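Local atomic coordinates of ABC transporter substrate-binding protein (Rhizobium radiobacter, PDB entry 6TFX), a protein that binds the opine mannopinic acid and, as a periplasmic solute-binding protein, probably delivers it to an ABC transporter for import. Residues A[16-21]-A[26-31]. Numbering follows the deposited sequence.
With N72 ((2~{R})-2-[[(3~{R},4~{R},5~{S})-3,4,5,6-tetrakis(oxidanyl)-2-oxidanylidene-hexyl]amino]pentanedioic acid), chain C.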
ATOM      1  N   THR A  16     -13.573  -0.329   5.588  1.00 20.30           N
ATOM      2  CA  THR A  16     -13.217   0.241   6.884  1.00 19.46           C
ATOM      3  C   THR A  16     -13.293   1.752   6.747  1.00 23.28           C
ATOM      4  O   THR A  16     -14.040   2.384   7.485  1.00 24.10           O
ATOM      5  CB  THR A  16     -11.863  -0.254   7.391  1.00 27.83           C
ATOM      6  OG1 THR A  16     -11.941  -1.680   7.453  1.00 29.30           O
ATOM      7  CG2 THR A  16     -11.525   0.306   8.778  1.00 24.41           C
ATOM      8  N   THR A  17     -12.537   2.334   5.797  1.00 17.58           N
ATOM      9  CA  THR A  17     -12.610   3.779   5.613  1.00 16.56           C
ATOM     10  C   THR A  17     -12.421   4.158   4.172  1.00 20.31           C
ATOM     11  O   THR A  17     -11.493   3.654   3.518  1.00 20.90           O
ATOM     12  CB  THR A  17     -11.647   4.554   6.520  1.00 23.24           C
ATOM     13  OG1 THR A  17     -11.670   5.940   6.143  1.00 22.31           O
ATOM     14  CG2 THR A  17     -10.215   4.037   6.450  1.00 23.88           C
ATOM     15  N   LEU A  18     -13.288   5.056   3.694  1.00 17.10           N
ATOM     16  CA  LEU A  18     -13.160   5.587   2.344  1.00 16.67           C
ATOM     17  C   LEU A  18     -12.719   7.052   2.391  1.00 21.34           C
ATOM     18  O   LEU A  18     -12.779   7.753   1.378  1.00 20.31           O
ATOM     19  CB  LEU A  18     -14.413   5.324   1.471  1.00 17.41           C
ATOM     20  CG  LEU A  18     -14.761   3.827   1.282  1.00 21.24           C
ATOM     21  CD1 LEU A  18     -16.042   3.650   0.480  1.00 21.13           C
ATOM     22  CD2 LEU A  18     -13.607   3.064   0.649  1.00 22.18           C
ATOM     23  N   ASP A  19     -12.151   7.488   3.565  1.00 18.59           N
ATOM     24  CA  ASP A  19     -11.496   8.791   3.643  1.00 17.15           C
ATOM     25  C   ASP A  19     -10.099   8.473   3.092  1.00 18.60           C
ATOM     26  O   ASP A  19      -9.399   7.611   3.641  1.00 18.35           O
ATOM     27  CB  ASP A  19     -11.408   9.310   5.091  1.00 18.15           C
ATOM     28  CG  ASP A  19     -10.564  10.570   5.282  1.00 21.61           C
ATOM     29  OD1 ASP A  19      -9.744  10.886   4.390  1.00 21.64           O
ATOM     30  OD2 ASP A  19     -10.694  11.216   6.339  1.00 20.89           O
ATOM     31  N   PRO A  20      -9.675   9.093   1.975  1.00 17.97           N
ATOM     32  CA  PRO A  20      -8.381   8.731   1.389  1.00 16.95           C
ATOM     33  C   PRO A  20      -7.183   9.003   2.276  1.00 21.22           C
ATOM     34  O   PRO A  20      -6.114   8.415   2.055  1.00 20.96           O
ATOM     35  CB  PRO A  20      -8.321   9.582   0.107  1.00 19.73           C
ATOM     36  CG  PRO A  20      -9.244  10.711   0.344  1.00 22.36           C
ATOM     37  CD  PRO A  20     -10.357  10.135   1.174  1.00 19.15           C
ATOM     38  N   HIS A  21      -7.350   9.901   3.276  1.00 16.04           N
ATOM     39  CA  HIS A  21      -6.228  10.194   4.178  1.00 16.65           C
ATOM     40  C   HIS A  21      -6.007   9.090   5.225  1.00 19.44           C
ATOM     41  O   HIS A  21      -5.032   9.168   5.982  1.00 18.69           O
ATOM     42  CB  HIS A  21      -6.385  11.562   4.857  1.00 18.96           C
ATOM     43  CG  HIS A  21      -6.506  12.692   3.877  1.00 23.23           C
ATOM     44  ND1 HIS A  21      -7.498  13.645   3.996  1.00 26.09           N
ATOM     45  CD2 HIS A  21      -5.780  12.954   2.768  1.00 25.65           C
ATOM     46  CE1 HIS A  21      -7.339  14.463   2.964  1.00 25.73           C
ATOM     47  NE2 HIS A  21      -6.315  14.098   2.206  1.00 25.71           N
ATOM     48  N   THR A  26      -5.495  -2.865   1.103  1.00 14.86           N
ATOM     49  CA  THR A  26      -5.584  -2.844  -0.367  1.00 13.91           C
ATOM     50  C   THR A  26      -7.042  -2.588  -0.806  1.00 16.59           C
ATOM     51  O   THR A  26      -7.272  -1.803  -1.741  1.00 16.18           O
ATOM     52  CB  THR A  26      -5.108  -4.183  -0.938  1.00 19.55           C
ATOM     53  OG1 THR A  26      -3.704  -4.262  -0.722  1.00 17.71           O
ATOM     54  CG2 THR A  26      -5.364  -4.292  -2.442  1.00 20.76           C
ATOM     55  N   SER A  27      -8.017  -3.238  -0.142  1.00 14.99           N
ATOM     56  CA  SER A  27      -9.410  -3.075  -0.563  1.00 14.71           C
ATOM     57  C   SER A  27      -9.892  -1.625  -0.432  1.00 17.26           C
ATOM     58  O   SER A  27     -10.512  -1.098  -1.356  1.00 18.09           O
ATOM     59  CB  SER A  27     -10.327  -4.009   0.208  1.00 19.18           C
ATOM     60  OG  SER A  27     -11.632  -3.897  -0.339  1.00 22.76           O
ATOM     61  N   ASP A  28      -9.597  -0.976   0.701  1.00 15.96           N
ATOM     62  CA  ASP A  28     -10.033   0.426   0.867  1.00 15.07           C
ATOM     63  C   ASP A  28      -9.282   1.321  -0.129  1.00 16.76           C
ATOM     64  O   ASP A  28      -9.893   2.193  -0.748  1.00 18.22           O
ATOM     65  CB  ASP A  28      -9.803   0.906   2.304  1.00 16.74           C
ATOM     66  CG  ASP A  28     -10.791   0.407   3.356  1.00 26.36           C
ATOM     67  OD1 ASP A  28     -11.824  -0.230   2.977  1.00 26.29           O
ATOM     68  OD2 ASP A  28     -10.551   0.662   4.557  1.00 24.57           O
ATOM     69  N   ARG A  29      -7.954   1.074  -0.341  1.00 14.00           N
ATOM     70  CA  ARG A  29      -7.194   1.896  -1.296  1.00 14.37           C
ATOM     71  C   ARG A  29      -7.731   1.709  -2.732  1.00 15.76           C
ATOM     72  O   ARG A  29      -7.682   2.648  -3.543  1.00 16.33           O
ATOM     73  CB  ARG A  29      -5.705   1.532  -1.283  1.00 15.65           C
ATOM     74  CG  ARG A  29      -5.003   1.904   0.012  1.00 15.75           C
ATOM     75  CD  ARG A  29      -3.552   1.520  -0.141  1.00 14.42           C
ATOM     76  NE  ARG A  29      -2.731   1.714   1.057  1.00 16.58           N
ATOM     77  CZ  ARG A  29      -2.042   2.814   1.348  1.00 19.29           C
ATOM     78  NH1 ARG A  29      -2.155   3.903   0.589  1.00 17.18           N
ATOM     79  NH2 ARG A  29      -1.256   2.847   2.410  1.00 16.82           N
ATOM     80  N   THR A  30      -8.178   0.475  -3.059  1.00 13.37           N
ATOM     81  CA  THR A  30      -8.703   0.184  -4.406  1.00 14.09           C
ATOM     82  C   THR A  30      -9.991   0.998  -4.632  1.00 16.70           C
ATOM     83  O   THR A  30     -10.111   1.694  -5.631  1.00 15.02           O
ATOM     84  CB  THR A  30      -8.972  -1.307  -4.586  1.00 18.02           C
ATOM     85  OG1 THR A  30      -7.754  -2.028  -4.391  1.00 16.83           O
ATOM     86  CG2 THR A  30      -9.524  -1.631  -5.993  1.00 16.26           C
ATOM     87  N   LEU A  31     -10.932   0.939  -3.678  1.00 15.92           N
ATOM     88  CA  LEU A  31     -12.173   1.699  -3.790  1.00 15.62           C
ATOM     89  C   LEU A  31     -11.873   3.192  -3.905  1.00 16.41           C
ATOM     90  O   LEU A  31     -12.421   3.854  -4.778  1.00 18.15           O
ATOM     91  CB  LEU A  31     -13.053   1.411  -2.570  1.00 15.97           C
ATOM     92  CG  LEU A  31     -13.691   0.017  -2.605  1.00 19.28           C
ATOM     93  CD1 LEU A  31     -14.311  -0.349  -1.231  1.00 19.56           C
ATOM     94  CD2 LEU A  31     -14.781  -0.065  -3.670  1.00 19.84           C
TER
HETATM   95  OAB N72 C 601       1.109 -13.185   0.660  1.00 21.50           O
HETATM   96  CAF N72 C 601       1.392 -11.846   1.113  1.00 20.18           C
HETATM   97  CAG N72 C 601       0.170 -10.884   1.295  1.00 24.02           C
HETATM   98  OAC N72 C 601      -0.987 -11.338   0.671  1.00 19.48           O
HETATM   99  CAH N72 C 601       0.589  -9.422   1.130  1.00 18.82           C
HETATM  100  OAM N72 C 601       1.793  -9.068   0.564  1.00 15.25           O
HETATM  101  CAI N72 C 601      -0.085  -8.212   0.514  1.00 24.60           C
HETATM  102  OAD N72 C 601      -0.916  -8.597  -0.560  1.00 17.85           O
HETATM  103  CAJ N72 C 601      -0.653  -7.281   1.557  1.00 17.64           C
HETATM  104  OAE N72 C 601      -0.148  -7.301   2.708  1.00 16.87           O
HETATM  105  CAK N72 C 601      -1.869  -6.373   1.217  1.00 16.54           C
HETATM  106  N   N72 C 601      -1.486  -4.982   1.174  1.00 16.42           N
HETATM  107  CA  N72 C 601      -1.986  -4.035   2.097  1.00 24.14           C
HETATM  108  C   N72 C 601      -2.699  -4.532   3.323  1.00 18.56           C
HETATM  109  O   N72 C 601      -2.300  -4.817   4.521  1.00 16.41           O
HETATM  110  CB  N72 C 601      -0.943  -2.938   2.327  1.00 20.82           C
HETATM  111  CG  N72 C 601      -0.983  -2.118   3.617  1.00 16.80           C
HETATM  112  CD  N72 C 601      -0.412  -0.707   3.458  1.00 18.84           C
HETATM  113  OE1 N72 C 601      -0.475  -0.080   2.351  1.00 17.16           O
HETATM  114  OE2 N72 C 601       0.112  -0.162   4.454  1.00 16.65           O
HETATM  115  OXT N72 C 601      -3.884  -4.563   2.944  1.00 17.33           O
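The carboxylate of Asp-28, on the first turn of its helix, receives two successive backbone amides of the loop before it. Thr-16 N donates to OD1 of Asp-28 at 3.1 Å in a nearly straight bond (170°) on the syn lone pair, with only a weak second interaction with OD2. Thr-17 N donates to OD2 of Asp-28 at 2.9 Å from well above the carboxylate plane. With CG anti to its own carbonyl carbon (chi1 -76°), Asp-28 extends from the helix at about a right angle to both threonine side chains, and the bonds to its two oxygens should restrict rotation of the carboxylate.

The apolar part is small: methyl CD2 of Leu-18 packs against CB of Leu-31 at 3.7 Å, one helical turn beyond Asp-28. Within the loop, Thr-17 OG1 accepts from Asp-19 N in an ST turn, and Asp-19 OD1 accepts from His-21 N in an Asx turn.

Thr-26 and Arg-29 belong to the opine pocket of this family 5 solute-binding protein. Thr-26 N donates to OXT of the bound ligand N72 at 3.0 Å, while NE and NH2 of Arg-29 make weak, poorly aligned bonds to the ligand OE1; Thr-24 O and Ser-143 also hold the guanidinium.

The contact thus probably steadies the loop after strand 5-10 against the pocket helix 26-35, where Leu-31 also packs on strands 180-185 and 198-203 and Ser-27 bonds to Tyr-201 of the latter.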